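Long-range contacts in lipoteichoic acid primase (Listeria monocytogenes, PDB 4UOP), which belongs to the sulfatase-type enzymes of the bacterial cell envelope and carries a magnesium ion in its extracellular catalytic domain: residues K41-K46 with L364-N369; F100-K105 with G336-I341; R134-M139 with Y167-F172; L307-A312 with S386-P391; I357-D362 with Q426-Y431. All coordinates share one frame; numbering follows the deposited sequence.

Contact 1 (K41-K46 with L364-N369); sequences KGVSVK and LNSSNN
A chi1 of 173° sets Val43 CG1 trans to its own backbone N and lays it beside the amide of Asn368, with CG1 3.3 Å from Asn368 OD1. Asn368 answers with a chi1 of 57°, folding its amide back over its own main chain, so the oxygen also faces the next peptide. There Ser44 N gives its hydrogen to Asn368 OD1 (3.3 Å), which is met in the carbonyl plane on a lone pair. Val43 and Asn368 lie alongside each other, pointing opposite ways, and Val43 CG1 goes on to touch Ser366 CB at 3.7 Å. One water extends the network: it donates to Ser44 O (2.8 Å) and to Asn368 OD1, and accepts from Ser367 N (2.8 Å). Farther along, Lys46 N bonds Asn365 O at 2.9 Å with a nearly straight N-H (163°). The same oxygen lies 3.3 Å from Val45 CA, a CA-H...O contact. The aliphatic chain of Lys46 runs across Asn365, with CD 3.6 Å from Asn365 OD1, while its ammonium makes a salt bridge with Asp50, whose backbone N bonds Asn365 OD1. At the other end, Lys41 NZ is held chiefly by Thr361 and Phe359 O, and its bond to Asn369 OD1 is weak and uncertain. Two irregular loops, one following helix 34-41 and the other preceding strand 371-373, are thus joined by an asparagine amide, a water and one firm main-chain bond, a mainly polar chemistry that agrees with the partly exposed position.

Contact 2 (F100-K105 with G336-I341); sequences FQTVSK and GGEIDI
Phe100 N donates to Gly336 O (2.8 Å), so that strand 94-100 ends in a parallel bridge with strand 336-337. Its ring turns elsewhere, stacking with Phe383, and only CD2 and CB come near Gly336 O. The carbonyl of Phe100 leans on the bare CA of Gly337, a CA-H...O contact of 3.1 Å to that atom, and receives a weak, bent bond from Glu338 N. Having no side chain, Gly337 lets the backbones close to 4.5 Å between Phe100 CA and Gly337 CA. At Gln101 the main chain passes the carboxylate of Glu338, with Gln101 CA 3.5 Å from Glu338 OE1; Gln101 OE1 accepts from His286 N, next to the magnesium ligand His285. Thr102 N then donates to Glu338 OE1 at 3.0 Å and 171°, reaching the oxygen on its anti side and 31° out of the carboxylate plane. A chi1 of 57° brings Thr102 OG1 over Glu338 CB (3.5 Å). Val103 closes the row, its CG1 3.7 Å from Glu338 OE1. On the other segment, Asp340 OD2 takes Gly337 N (2.7 Å) and holds the turn out of the strand. Where the regular pairing stops, a buried carboxylate takes over the part of a main-chain carbonyl. Packing of Glu338 against helix 107-117 probably limits the carboxylate's movement, which may in turn steady the loop that leads to the helix carrying the magnesium ligand Thr108.

Contact 3 (R134-M139 with Y167-F172); sequences RVIPSM and YPAVGF
Ile136 N donates to Ala169 O at 2.9 Å with an N-H angle of 163°, approaching 30° off the carbonyl plane. This oxygen lies at the C-terminal end of helix 163-169, where carbonyls lack the N-H donors of a further turn; Arg141 NH2 adds a weak second bond to it. The next carbonyl, Val170 O, is taken by Ser138 OG, although the modelled 2.4 Å between these two atoms is too short for its length to be trusted. A chi1 of 77° sets that hydroxyl between the serine's backbone N and carbonyl carbon, facing Val170 O. Ser138 is also the N-cap of helix 139-144: its OG accepts Arg141 N, so one hydroxyl appears to serve the end of one helix and the start of another. Ile136 O goes to Arg141 NE. Within the helix end itself, Gly171 N to Pro168 O and Phe172 N to Tyr167 O form a Schellman motif. One group is left over: Arg134 O is buried without any partner, covered by Ala169 CB at 3.2 Å. Beside these polar links Ile136 packs its CD1 on Ala169 CB (3.8 Å) and its CB on Val170 CG1 (4.0 Å). Arg134 turns its guanidinium away, to the carbonyls of Asn433 and Leu435. The contact thus lies between helix 163-169 and helix 139-144, with Ile136 resting on Trp113 and Thr117 of helix 107-117 and Phe172 reaching strands 149-153 and 214-219 of the central sheet.

Contact 4 (L307-A312 with S386-P391); sequences LKAEPA and SYMYQP
Met388, on the middle strand of a five-stranded antiparallel sheet, is the bump of this contact, and the loop before helix 312-315 supplies the shallow hollow that receives it. A chi1 of 68° tucks Met388 CG between its own backbone N and carbonyl carbon, and the chain then bends at chi3 (-78°), so that the thioether lies along the loop with its methyl reaching beyond. Successive atoms of the side chain meet overlapping parts of the hollow. Ala309 CB abuts Met388 CG at 3.8 Å, the alanine methyl lying beside the base of the chain. The Met388 sulfur, SD, sits under the turn, 3.6 Å from Glu310 O and 4.0 Å from Ala312 CB. The methyl goes farthest, to the proline, whose side chain runs roughly perpendicular to that of Met388. A cis peptide between Glu310 and Pro311 turns the loop sharply here, which is consistent with the concave outline beside the methionine. Gln390, two residues on and pointing to the same side, borders the hollow at its far end, its NE2 4.4 Å from Pro311 CD; it also packs on Phe189 of the second subunit. No hydrogen bond crosses between the segments, and the two are joined by van der Waals packing. Phe383 of strand 381-383 covers both Ala312 and Met388, while Tyr387 and Tyr389 point to the other face of the sheet and lie against helix 412-433. The tip of the bump is Met388 CE, which rests 4.1 Å from Pro311 CD.

Contact 5 (I357-D362 with Q426-Y431); sequences IMFGTD and QYSDSY
Phe359 and Tyr431 meet where a loop packs on a helix: the chain between helix 341-348 and strand 371-373 lays two apolar side chains against the long C-terminal helix 412-433. The Phe359 ring lies flat on the turn that starts at Tyr427. Ser428 CB stands over the middle of its face, 3.7 Å from the ring centroid and 13° off the normal, a CH-pi contact. The tip of the ring also meets the helix backbone, with Phe359 CZ 3.3 Å from Ser428 CA. Tyr427 CB reaches the ring from the edge, in plane, 4.0 Å from Phe359 CE2, and Tyr431 CD2 comes near the same plane, 4.1 Å from Phe359 CE1. Face and edge are therefore used by three residues of the helix at once. Tyr431 in turn offers one of its own faces to Ile357, whose CG2 sits almost exactly above the centre, 4.3 Å from the centroid and 4° off the normal. A chi1 of 166° sends the tyrosine ring back from the helix toward the loop, so that Ile357 and Tyr431 overlap while heading opposite ways. Val37 of helix 34-41 covers both Ile357 and Phe359, and the hydroxyl of Ser428 is engaged by Phe120 N. No hydrogen bond crosses the contact, and Ile357 CD1 ends 3.5 Å from Tyr431 CE1.

Contact 2 is the deepest of the five, wholly buried near the centre of the chain and built on strand pairing and a carboxylate; contact 1 is the most exposed and the one with a bridging water. Contacts 1, 2 and 5 meet around Lys41, Asp340 and Thr361: Asp340 OD1 bonds Thr361 N, and Lys41 NZ reaches Thr361 OG1. Contacts 4 and 5 rely on packing without hydrogen bonds, contact 4 on the five-stranded sheet, contact 5 on helix 412-433. Contact 3, about 33 Å between centres from contact 4, joins helix ends chiefly through backbone carbonyls and touches contact 5 where Pro137 meets Tyr431.

Contact 1 (K41-K46 with L364-N369)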
# COMPACT_ATOMS: atom_id res chain seq x y z
N LYS B 41 -6.33 -23.58 5.22
CA LYS B 41 -5.06 -23.63 4.48
C LYS B 41 -4.90 -24.97 3.76
O LYS B 41 -4.42 -25.02 2.64
CB LYS B 41 -3.86 -23.37 5.39
CG LYS B 41 -2.56 -23.16 4.60
CD LYS B 41 -1.45 -22.62 5.48
CE LYS B 41 -0.23 -22.20 4.66
NZ LYS B 41 0.88 -21.75 5.56
N GLY B 42 -5.33 -26.04 4.41
CA GLY B 42 -5.38 -27.35 3.77
C GLY B 42 -4.03 -27.99 3.54
O GLY B 42 -3.92 -28.86 2.70
N VAL B 43 -3.00 -27.57 4.27
CA VAL B 43 -1.69 -28.20 4.15
C VAL B 43 -1.60 -29.30 5.20
O VAL B 43 -1.92 -29.08 6.35
CB VAL B 43 -0.54 -27.18 4.35
CG1 VAL B 43 0.79 -27.89 4.40
CG2 VAL B 43 -0.56 -26.16 3.23
N SER B 44 -1.16 -30.48 4.79
CA SER B 44 -1.14 -31.62 5.68
C SER B 44 0.14 -31.56 6.52
O SER B 44 1.25 -31.55 5.97
CB SER B 44 -1.22 -32.92 4.87
OG SER B 44 -1.21 -34.05 5.72
N VAL B 45 -0.01 -31.53 7.85
CA VAL B 45 1.12 -31.47 8.78
C VAL B 45 1.12 -32.72 9.65
O VAL B 45 0.10 -33.09 10.20
CB VAL B 45 1.03 -30.23 9.68
CG1 VAL B 45 2.29 -30.06 10.52
CG2 VAL B 45 0.81 -28.99 8.83
N LYS B 46 2.27 -33.36 9.79
CA LYS B 46 2.36 -34.61 10.56
C LYS B 46 1.85 -34.43 11.99
O LYS B 46 2.29 -33.52 12.68
CB LYS B 46 3.80 -35.12 10.59
CG LYS B 46 4.35 -35.49 9.23
CD LYS B 46 5.73 -36.14 9.33
CE LYS B 46 5.66 -37.48 10.04
NZ LYS B 46 6.86 -38.32 9.75
N LEU B 364 9.02 -28.21 8.32
CA LEU B 364 9.75 -29.47 8.41
C LEU B 364 8.82 -30.67 8.60
O LEU B 364 9.29 -31.81 8.65
CB LEU B 364 10.78 -29.42 9.54
CG LEU B 364 11.84 -28.30 9.43
CD1 LEU B 364 12.78 -28.37 10.60
CD2 LEU B 364 12.58 -28.40 8.12
N ASN B 365 7.53 -30.43 8.71
CA ASN B 365 6.55 -31.51 8.89
C ASN B 365 5.39 -31.47 7.92
O ASN B 365 4.32 -32.02 8.18
CB ASN B 365 6.07 -31.52 10.33
CG ASN B 365 7.06 -32.20 11.23
OD1 ASN B 365 7.26 -33.41 11.14
ND2 ASN B 365 7.75 -31.42 12.06
N SER B 366 5.63 -30.86 6.78
CA SER B 366 4.66 -30.85 5.69
C SER B 366 5.43 -30.95 4.40
O SER B 366 6.65 -30.77 4.37
CB SER B 366 3.82 -29.57 5.75
OG SER B 366 4.64 -28.42 5.72
N SER B 367 4.73 -31.30 3.33
CA SER B 367 5.36 -31.41 2.03
C SER B 367 4.64 -30.66 0.93
O SER B 367 5.19 -30.56 -0.16
CB SER B 367 5.52 -32.88 1.63
OG SER B 367 6.61 -33.45 2.33
N ASN B 368 3.46 -30.12 1.22
CA ASN B 368 2.64 -29.46 0.22
C ASN B 368 2.31 -28.02 0.62
O ASN B 368 1.27 -27.49 0.27
CB ASN B 368 1.35 -30.26 -0.06
CG ASN B 368 0.52 -30.51 1.19
OD1 ASN B 368 1.01 -30.41 2.32
ND2 ASN B 368 -0.75 -30.88 1.00
N ASN B 369 3.22 -27.38 1.36
CA ASN B 369 2.98 -26.00 1.79
C ASN B 369 2.95 -25.06 0.59
O ASN B 369 3.49 -25.37 -0.48
CB ASN B 369 4.04 -25.58 2.81
CG ASN B 369 3.71 -24.27 3.50
OD1 ASN B 369 2.55 -23.96 3.76
ND2 ASN B 369 4.73 -23.50 3.82
O HOH W 1 2.43 -32.77 3.75

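Contact 2 (F100-K105 with G336-I341)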
# COMPACT_ATOMS: atom_id res chain seq x y z
N PHE B 100 10.12 -17.77 0.60
CA PHE B 100 9.60 -16.53 0.03
C PHE B 100 9.28 -15.44 1.03
O PHE B 100 8.87 -15.71 2.15
CB PHE B 100 8.32 -16.82 -0.76
CG PHE B 100 8.52 -17.76 -1.90
CD1 PHE B 100 8.99 -17.29 -3.13
CD2 PHE B 100 8.26 -19.12 -1.77
CE1 PHE B 100 9.15 -18.15 -4.20
CE2 PHE B 100 8.43 -19.98 -2.84
CZ PHE B 100 8.88 -19.50 -4.04
N GLN B 101 9.51 -14.20 0.61
CA GLN B 101 9.07 -13.04 1.36
C GLN B 101 7.54 -13.00 1.42
O GLN B 101 6.88 -13.40 0.47
CB GLN B 101 9.58 -11.75 0.70
CG GLN B 101 9.08 -11.52 -0.72
CD GLN B 101 9.53 -10.20 -1.31
OE1 GLN B 101 10.72 -9.98 -1.51
NE2 GLN B 101 8.58 -9.32 -1.60
N THR B 102 7.00 -12.53 2.53
CA THR B 102 5.58 -12.29 2.67
C THR B 102 5.42 -10.89 3.25
O THR B 102 5.26 -10.72 4.47
CB THR B 102 4.89 -13.34 3.58
OG1 THR B 102 5.49 -13.38 4.88
CG2 THR B 102 4.97 -14.72 2.95
N VAL B 103 5.52 -9.89 2.38
CA VAL B 103 5.51 -8.50 2.82
C VAL B 103 4.49 -7.71 2.02
O VAL B 103 3.94 -8.21 1.05
CB VAL B 103 6.91 -7.83 2.73
CG1 VAL B 103 7.92 -8.58 3.59
CG2 VAL B 103 7.41 -7.75 1.30
N SER B 104 4.25 -6.48 2.44
CA SER B 104 3.24 -5.64 1.83
C SER B 104 3.77 -4.19 1.70
O SER B 104 4.81 -3.99 1.09
CB SER B 104 1.98 -5.71 2.71
OG SER B 104 0.97 -4.96 2.14
N LYS B 105 3.07 -3.23 2.30
CA LYS B 105 3.34 -1.80 2.12
C LYS B 105 4.66 -1.35 2.73
O LYS B 105 5.36 -0.48 2.19
CB LYS B 105 2.23 -0.98 2.83
CG LYS B 105 1.16 -0.42 1.92
CD LYS B 105 -0.01 0.24 2.68
CE LYS B 105 0.16 1.76 2.72
NZ LYS B 105 -0.57 2.48 3.81
N GLY B 336 8.37 -22.41 1.93
CA GLY B 336 7.97 -21.66 3.08
C GLY B 336 8.03 -20.18 2.82
O GLY B 336 8.61 -19.73 1.82
N GLY B 337 7.42 -19.43 3.72
CA GLY B 337 7.50 -17.97 3.73
C GLY B 337 7.73 -17.48 5.13
O GLY B 337 7.76 -18.27 6.09
N GLU B 338 7.91 -16.17 5.27
CA GLU B 338 8.22 -15.61 6.58
C GLU B 338 7.16 -15.97 7.65
O GLU B 338 7.51 -16.19 8.78
CB GLU B 338 8.46 -14.11 6.49
CG GLU B 338 9.85 -13.81 5.95
CD GLU B 338 10.00 -12.47 5.26
OE1 GLU B 338 9.02 -11.96 4.65
OE2 GLU B 338 11.13 -11.96 5.29
N ILE B 339 5.90 -16.04 7.26
CA ILE B 339 4.86 -16.46 8.21
C ILE B 339 5.05 -17.86 8.78
O ILE B 339 4.41 -18.20 9.80
CB ILE B 339 3.45 -16.39 7.60
CG1 ILE B 339 3.35 -17.23 6.33
CG2 ILE B 339 3.05 -14.95 7.36
CD1 ILE B 339 1.93 -17.54 5.93
N ASP B 340 5.85 -18.69 8.13
CA ASP B 340 6.09 -20.07 8.56
C ASP B 340 7.21 -20.24 9.58
O ASP B 340 7.40 -21.33 10.12
CB ASP B 340 6.38 -20.95 7.34
CG ASP B 340 5.24 -20.93 6.32
OD1 ASP B 340 4.07 -21.11 6.75
OD2 ASP B 340 5.49 -20.71 5.10
N ILE B 341 7.97 -19.18 9.85
CA ILE B 341 9.12 -19.32 10.74
C ILE B 341 8.70 -19.69 12.17
O ILE B 341 9.30 -20.58 12.77
CB ILE B 341 10.04 -18.08 10.70
CG1 ILE B 341 10.71 -18.02 9.32
CG2 ILE B 341 11.07 -18.16 11.82
CD1 ILE B 341 11.59 -16.80 9.06

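Contact 3 (R134-M139 with Y167-F172)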
# COMPACT_ATOMS: atom_id res chain seq x y z
N ARG B 134 -2.44 -3.11 20.28
CA ARG B 134 -3.08 -4.36 20.64
C ARG B 134 -2.18 -5.27 21.46
O ARG B 134 -0.96 -5.07 21.53
CB ARG B 134 -3.53 -5.14 19.40
CG ARG B 134 -4.34 -4.35 18.38
CD ARG B 134 -5.53 -3.61 18.98
NE ARG B 134 -6.21 -2.82 17.95
CZ ARG B 134 -7.23 -3.22 17.20
NH1 ARG B 134 -7.78 -4.42 17.35
NH2 ARG B 134 -7.73 -2.39 16.29
N VAL B 135 -2.80 -6.25 22.11
CA VAL B 135 -2.07 -7.34 22.74
C VAL B 135 -2.03 -8.44 21.70
O VAL B 135 -3.04 -9.10 21.42
CB VAL B 135 -2.77 -7.84 24.02
CG1 VAL B 135 -1.96 -8.95 24.68
CG2 VAL B 135 -3.00 -6.69 24.99
N ILE B 136 -0.86 -8.65 21.10
CA ILE B 136 -0.73 -9.53 19.97
C ILE B 136 -0.09 -10.85 20.37
O ILE B 136 1.06 -10.85 20.82
CB ILE B 136 0.10 -8.86 18.84
CG1 ILE B 136 -0.48 -7.47 18.50
CG2 ILE B 136 0.09 -9.73 17.59
CD1 ILE B 136 0.38 -6.65 17.55
N PRO B 137 -0.81 -11.98 20.19
CA PRO B 137 -0.17 -13.27 20.36
C PRO B 137 1.00 -13.42 19.38
O PRO B 137 0.91 -12.97 18.24
CB PRO B 137 -1.28 -14.27 20.04
CG PRO B 137 -2.55 -13.51 20.22
CD PRO B 137 -2.22 -12.11 19.79
N SER B 138 2.08 -14.04 19.83
CA SER B 138 3.31 -13.97 19.09
C SER B 138 4.33 -14.97 19.54
O SER B 138 4.17 -15.65 20.57
CB SER B 138 3.90 -12.57 19.22
OG SER B 138 4.53 -12.42 20.47
N MET B 139 5.40 -15.05 18.77
CA MET B 139 6.54 -15.90 19.10
C MET B 139 7.23 -15.45 20.38
O MET B 139 7.48 -16.28 21.25
CB MET B 139 7.52 -15.97 17.91
CG MET B 139 8.85 -16.64 18.21
SD MET B 139 9.59 -17.44 16.78
CE MET B 139 9.85 -16.02 15.71
N TYR B 167 6.84 -3.48 19.40
CA TYR B 167 7.63 -4.48 20.11
C TYR B 167 6.99 -4.89 21.46
O TYR B 167 6.90 -6.08 21.75
CB TYR B 167 9.09 -4.06 20.23
CG TYR B 167 9.87 -4.07 18.92
CD1 TYR B 167 9.53 -4.90 17.85
CD2 TYR B 167 10.99 -3.26 18.77
CE1 TYR B 167 10.27 -4.92 16.68
CE2 TYR B 167 11.72 -3.27 17.61
CZ TYR B 167 11.36 -4.10 16.56
OH TYR B 167 12.10 -4.10 15.41
N PRO B 168 6.50 -3.91 22.26
CA PRO B 168 5.65 -4.21 23.43
C PRO B 168 4.35 -4.93 23.08
O PRO B 168 3.95 -5.83 23.81
CB PRO B 168 5.32 -2.82 23.99
CG PRO B 168 6.42 -1.95 23.54
CD PRO B 168 6.92 -2.50 22.24
N ALA B 169 3.71 -4.54 21.98
CA ALA B 169 2.49 -5.19 21.53
C ALA B 169 2.67 -6.68 21.32
O ALA B 169 1.77 -7.46 21.65
CB ALA B 169 1.96 -4.54 20.26
N VAL B 170 3.80 -7.09 20.75
CA VAL B 170 4.05 -8.53 20.55
C VAL B 170 4.72 -9.18 21.75
O VAL B 170 4.94 -10.38 21.74
CB VAL B 170 4.85 -8.85 19.25
CG1 VAL B 170 4.04 -8.51 18.03
CG2 VAL B 170 6.21 -8.16 19.22
N GLY B 171 5.03 -8.41 22.77
CA GLY B 171 5.49 -8.97 24.03
C GLY B 171 6.98 -9.25 24.12
O GLY B 171 7.39 -10.10 24.90
N PHE B 172 7.81 -8.53 23.35
CA PHE B 172 9.24 -8.54 23.60
C PHE B 172 9.47 -7.93 24.99
O PHE B 172 8.88 -6.90 25.31
CB PHE B 172 10.04 -7.75 22.53
CG PHE B 172 10.39 -8.55 21.30
CD1 PHE B 172 11.36 -9.54 21.36
CD2 PHE B 172 9.79 -8.30 20.09
CE1 PHE B 172 11.69 -10.28 20.25
CE2 PHE B 172 10.12 -9.03 18.96
CZ PHE B 172 11.07 -10.02 19.04

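Contact 4 (L307-A312 with S386-P391)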
# COMPACT_ATOMS: atom_id res chain seq x y z
N LEU B 307 13.71 -19.93 -10.67
CA LEU B 307 12.33 -20.17 -11.01
C LEU B 307 12.01 -19.31 -12.25
O LEU B 307 12.19 -18.08 -12.24
CB LEU B 307 11.41 -19.79 -9.85
CG LEU B 307 11.80 -20.30 -8.46
CD1 LEU B 307 10.74 -19.88 -7.46
CD2 LEU B 307 12.04 -21.80 -8.42
N LYS B 308 11.57 -19.96 -13.31
CA LYS B 308 11.27 -19.25 -14.55
C LYS B 308 9.84 -18.74 -14.50
O LYS B 308 9.03 -19.05 -15.37
CB LYS B 308 11.53 -20.14 -15.77
CG LYS B 308 12.99 -20.48 -15.95
CD LYS B 308 13.23 -21.25 -17.24
CE LYS B 308 14.58 -21.97 -17.23
NZ LYS B 308 14.79 -22.75 -18.48
N ALA B 309 9.56 -17.94 -13.47
CA ALA B 309 8.29 -17.29 -13.31
C ALA B 309 8.57 -16.05 -12.50
O ALA B 309 9.39 -16.09 -11.58
CB ALA B 309 7.31 -18.19 -12.58
N GLU B 310 7.95 -14.93 -12.85
CA GLU B 310 8.11 -13.71 -12.06
C GLU B 310 6.76 -13.27 -11.52
O GLU B 310 5.73 -13.44 -12.18
CB GLU B 310 8.84 -12.60 -12.84
CG GLU B 310 10.31 -12.88 -13.15
CD GLU B 310 11.34 -12.61 -12.02
OE1 GLU B 310 11.01 -12.60 -10.78
OE2 GLU B 310 12.53 -12.42 -12.39
N PRO B 311 6.74 -12.72 -10.29
CA PRO B 311 7.92 -12.34 -9.50
C PRO B 311 8.49 -13.43 -8.60
O PRO B 311 9.28 -13.12 -7.70
CB PRO B 311 7.39 -11.18 -8.67
CG PRO B 311 5.99 -11.59 -8.39
CD PRO B 311 5.50 -12.27 -9.64
N ALA B 312 8.11 -14.69 -8.84
CA ALA B 312 8.54 -15.79 -8.00
C ALA B 312 10.04 -15.82 -7.81
O ALA B 312 10.50 -15.97 -6.68
CB ALA B 312 8.06 -17.13 -8.58
N SER B 386 6.28 -26.07 -6.98
CA SER B 386 6.46 -26.31 -8.41
C SER B 386 5.84 -25.27 -9.34
O SER B 386 6.15 -25.28 -10.53
CB SER B 386 5.92 -27.69 -8.76
OG SER B 386 4.51 -27.69 -8.63
N TYR B 387 4.98 -24.39 -8.83
CA TYR B 387 4.36 -23.38 -9.70
C TYR B 387 3.85 -22.18 -8.92
O TYR B 387 3.69 -22.25 -7.70
CB TYR B 387 3.23 -23.99 -10.53
CG TYR B 387 1.96 -24.27 -9.75
CD1 TYR B 387 1.76 -25.47 -9.11
CD2 TYR B 387 0.97 -23.30 -9.66
CE1 TYR B 387 0.60 -25.71 -8.38
CE2 TYR B 387 -0.19 -23.53 -8.93
CZ TYR B 387 -0.36 -24.74 -8.30
OH TYR B 387 -1.51 -24.99 -7.59
N MET B 388 3.62 -21.08 -9.63
CA MET B 388 2.96 -19.91 -9.07
C MET B 388 1.65 -19.67 -9.79
O MET B 388 1.52 -19.96 -10.98
CB MET B 388 3.85 -18.66 -9.17
CG MET B 388 4.15 -18.07 -10.53
SD MET B 388 4.62 -16.32 -10.39
CE MET B 388 3.04 -15.54 -10.16
N TYR B 389 0.65 -19.20 -9.05
CA TYR B 389 -0.61 -18.80 -9.64
C TYR B 389 -0.86 -17.32 -9.37
O TYR B 389 -0.60 -16.83 -8.28
CB TYR B 389 -1.78 -19.62 -9.10
CG TYR B 389 -3.07 -19.07 -9.62
CD1 TYR B 389 -3.45 -19.30 -10.93
CD2 TYR B 389 -3.86 -18.24 -8.84
CE1 TYR B 389 -4.61 -18.75 -11.44
CE2 TYR B 389 -5.03 -17.68 -9.34
CZ TYR B 389 -5.39 -17.95 -10.65
OH TYR B 389 -6.54 -17.39 -11.18
N GLN B 390 -1.38 -16.63 -10.38
CA GLN B 390 -1.79 -15.23 -10.23
C GLN B 390 -3.12 -15.02 -10.96
O GLN B 390 -3.22 -15.32 -12.15
CB GLN B 390 -0.71 -14.32 -10.82
CG GLN B 390 -0.92 -12.84 -10.58
CD GLN B 390 0.15 -11.97 -11.23
OE1 GLN B 390 -0.12 -10.86 -11.70
NE2 GLN B 390 1.38 -12.48 -11.26
N PRO B 391 -4.14 -14.52 -10.25
CA PRO B 391 -5.40 -14.24 -10.94
C PRO B 391 -5.32 -12.96 -11.75
O PRO B 391 -4.34 -12.20 -11.63
CB PRO B 391 -6.39 -14.09 -9.80
CG PRO B 391 -5.57 -13.55 -8.67
CD PRO B 391 -4.22 -14.21 -8.82

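Contact 5 (I357-D362 with Q426-Y431)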
# COMPACT_ATOMS: atom_id res chain seq x y z
N ILE B 357 -3.63 -19.08 17.19
CA ILE B 357 -3.89 -19.08 15.76
C ILE B 357 -2.58 -18.75 15.04
O ILE B 357 -1.89 -17.79 15.39
CB ILE B 357 -5.00 -18.08 15.42
CG1 ILE B 357 -6.35 -18.64 15.90
CG2 ILE B 357 -5.06 -17.82 13.92
CD1 ILE B 357 -7.42 -17.60 16.13
N MET B 358 -2.20 -19.60 14.09
CA MET B 358 -1.02 -19.39 13.25
C MET B 358 -1.43 -19.64 11.81
O MET B 358 -2.00 -20.70 11.50
CB MET B 358 0.14 -20.32 13.66
CG MET B 358 0.75 -20.04 15.04
SD MET B 358 2.22 -21.05 15.38
CE MET B 358 1.56 -22.73 15.30
N PHE B 359 -1.16 -18.68 10.92
CA PHE B 359 -1.47 -18.85 9.51
C PHE B 359 -0.33 -19.53 8.77
O PHE B 359 -0.51 -20.04 7.68
CB PHE B 359 -1.83 -17.52 8.87
CG PHE B 359 -3.15 -17.01 9.34
CD1 PHE B 359 -3.27 -16.36 10.56
CD2 PHE B 359 -4.30 -17.25 8.60
CE1 PHE B 359 -4.51 -15.93 11.01
CE2 PHE B 359 -5.54 -16.82 9.04
CZ PHE B 359 -5.64 -16.16 10.25
N GLY B 360 0.84 -19.55 9.39
CA GLY B 360 1.97 -20.31 8.87
C GLY B 360 1.89 -21.77 9.22
O GLY B 360 1.02 -22.18 10.01
N THR B 361 2.80 -22.54 8.64
CA THR B 361 2.88 -23.99 8.78
C THR B 361 4.31 -24.40 9.15
O THR B 361 5.28 -23.79 8.70
CB THR B 361 2.47 -24.65 7.45
OG1 THR B 361 1.16 -24.20 7.08
CG2 THR B 361 2.47 -26.16 7.54
N ASP B 362 4.43 -25.45 9.94
CA ASP B 362 5.71 -26.06 10.26
C ASP B 362 6.27 -26.68 8.98
O ASP B 362 5.83 -27.72 8.51
CB ASP B 362 5.52 -27.10 11.37
CG ASP B 362 6.78 -27.88 11.68
OD1 ASP B 362 7.86 -27.63 11.10
OD2 ASP B 362 6.69 -28.78 12.54
N GLN B 426 -8.52 -13.05 4.24
CA GLN B 426 -9.70 -12.49 4.91
C GLN B 426 -9.70 -12.79 6.41
O GLN B 426 -9.90 -11.90 7.23
CB GLN B 426 -10.99 -13.05 4.30
CG GLN B 426 -11.30 -12.54 2.91
CD GLN B 426 -12.35 -13.38 2.19
OE1 GLN B 426 -13.19 -14.03 2.82
NE2 GLN B 426 -12.31 -13.37 0.86
N TYR B 427 -9.51 -14.06 6.74
CA TYR B 427 -9.47 -14.50 8.12
C TYR B 427 -8.34 -13.84 8.92
O TYR B 427 -8.56 -13.38 10.03
CB TYR B 427 -9.35 -16.01 8.21
CG TYR B 427 -10.68 -16.74 8.19
CD1 TYR B 427 -11.62 -16.49 7.20
CD2 TYR B 427 -11.00 -17.68 9.18
CE1 TYR B 427 -12.85 -17.15 7.19
CE2 TYR B 427 -12.21 -18.35 9.17
CZ TYR B 427 -13.14 -18.09 8.17
OH TYR B 427 -14.34 -18.76 8.17
N SER B 428 -7.15 -13.78 8.34
CA SER B 428 -6.02 -13.12 9.00
C SER B 428 -6.34 -11.65 9.26
O SER B 428 -6.14 -11.16 10.37
CB SER B 428 -4.72 -13.27 8.19
OG SER B 428 -3.64 -12.62 8.85
N ASP B 429 -6.86 -10.95 8.25
CA ASP B 429 -7.21 -9.53 8.43
C ASP B 429 -8.26 -9.37 9.54
O ASP B 429 -8.15 -8.48 10.38
CB ASP B 429 -7.72 -8.90 7.13
CG ASP B 429 -6.63 -8.80 6.05
OD1 ASP B 429 -5.43 -8.98 6.35
OD2 ASP B 429 -7.00 -8.56 4.88
N SER B 430 -9.26 -10.23 9.54
CA SER B 430 -10.34 -10.15 10.55
C SER B 430 -9.82 -10.48 11.95
O SER B 430 -10.13 -9.78 12.92
CB SER B 430 -11.49 -11.09 10.16
OG SER B 430 -12.40 -11.25 11.23
N TYR B 431 -9.03 -11.54 12.04
CA TYR B 431 -8.43 -11.94 13.30
C TYR B 431 -7.58 -10.83 13.92
O TYR B 431 -7.70 -10.51 15.11
CB TYR B 431 -7.61 -13.21 13.09
CG TYR B 431 -6.68 -13.53 14.21
CD1 TYR B 431 -7.16 -14.03 15.42
CD2 TYR B 431 -5.31 -13.33 14.09
CE1 TYR B 431 -6.30 -14.31 16.47
CE2 TYR B 431 -4.45 -13.62 15.12
CZ TYR B 431 -4.95 -14.11 16.31
OH TYR B 431 -4.07 -14.39 17.33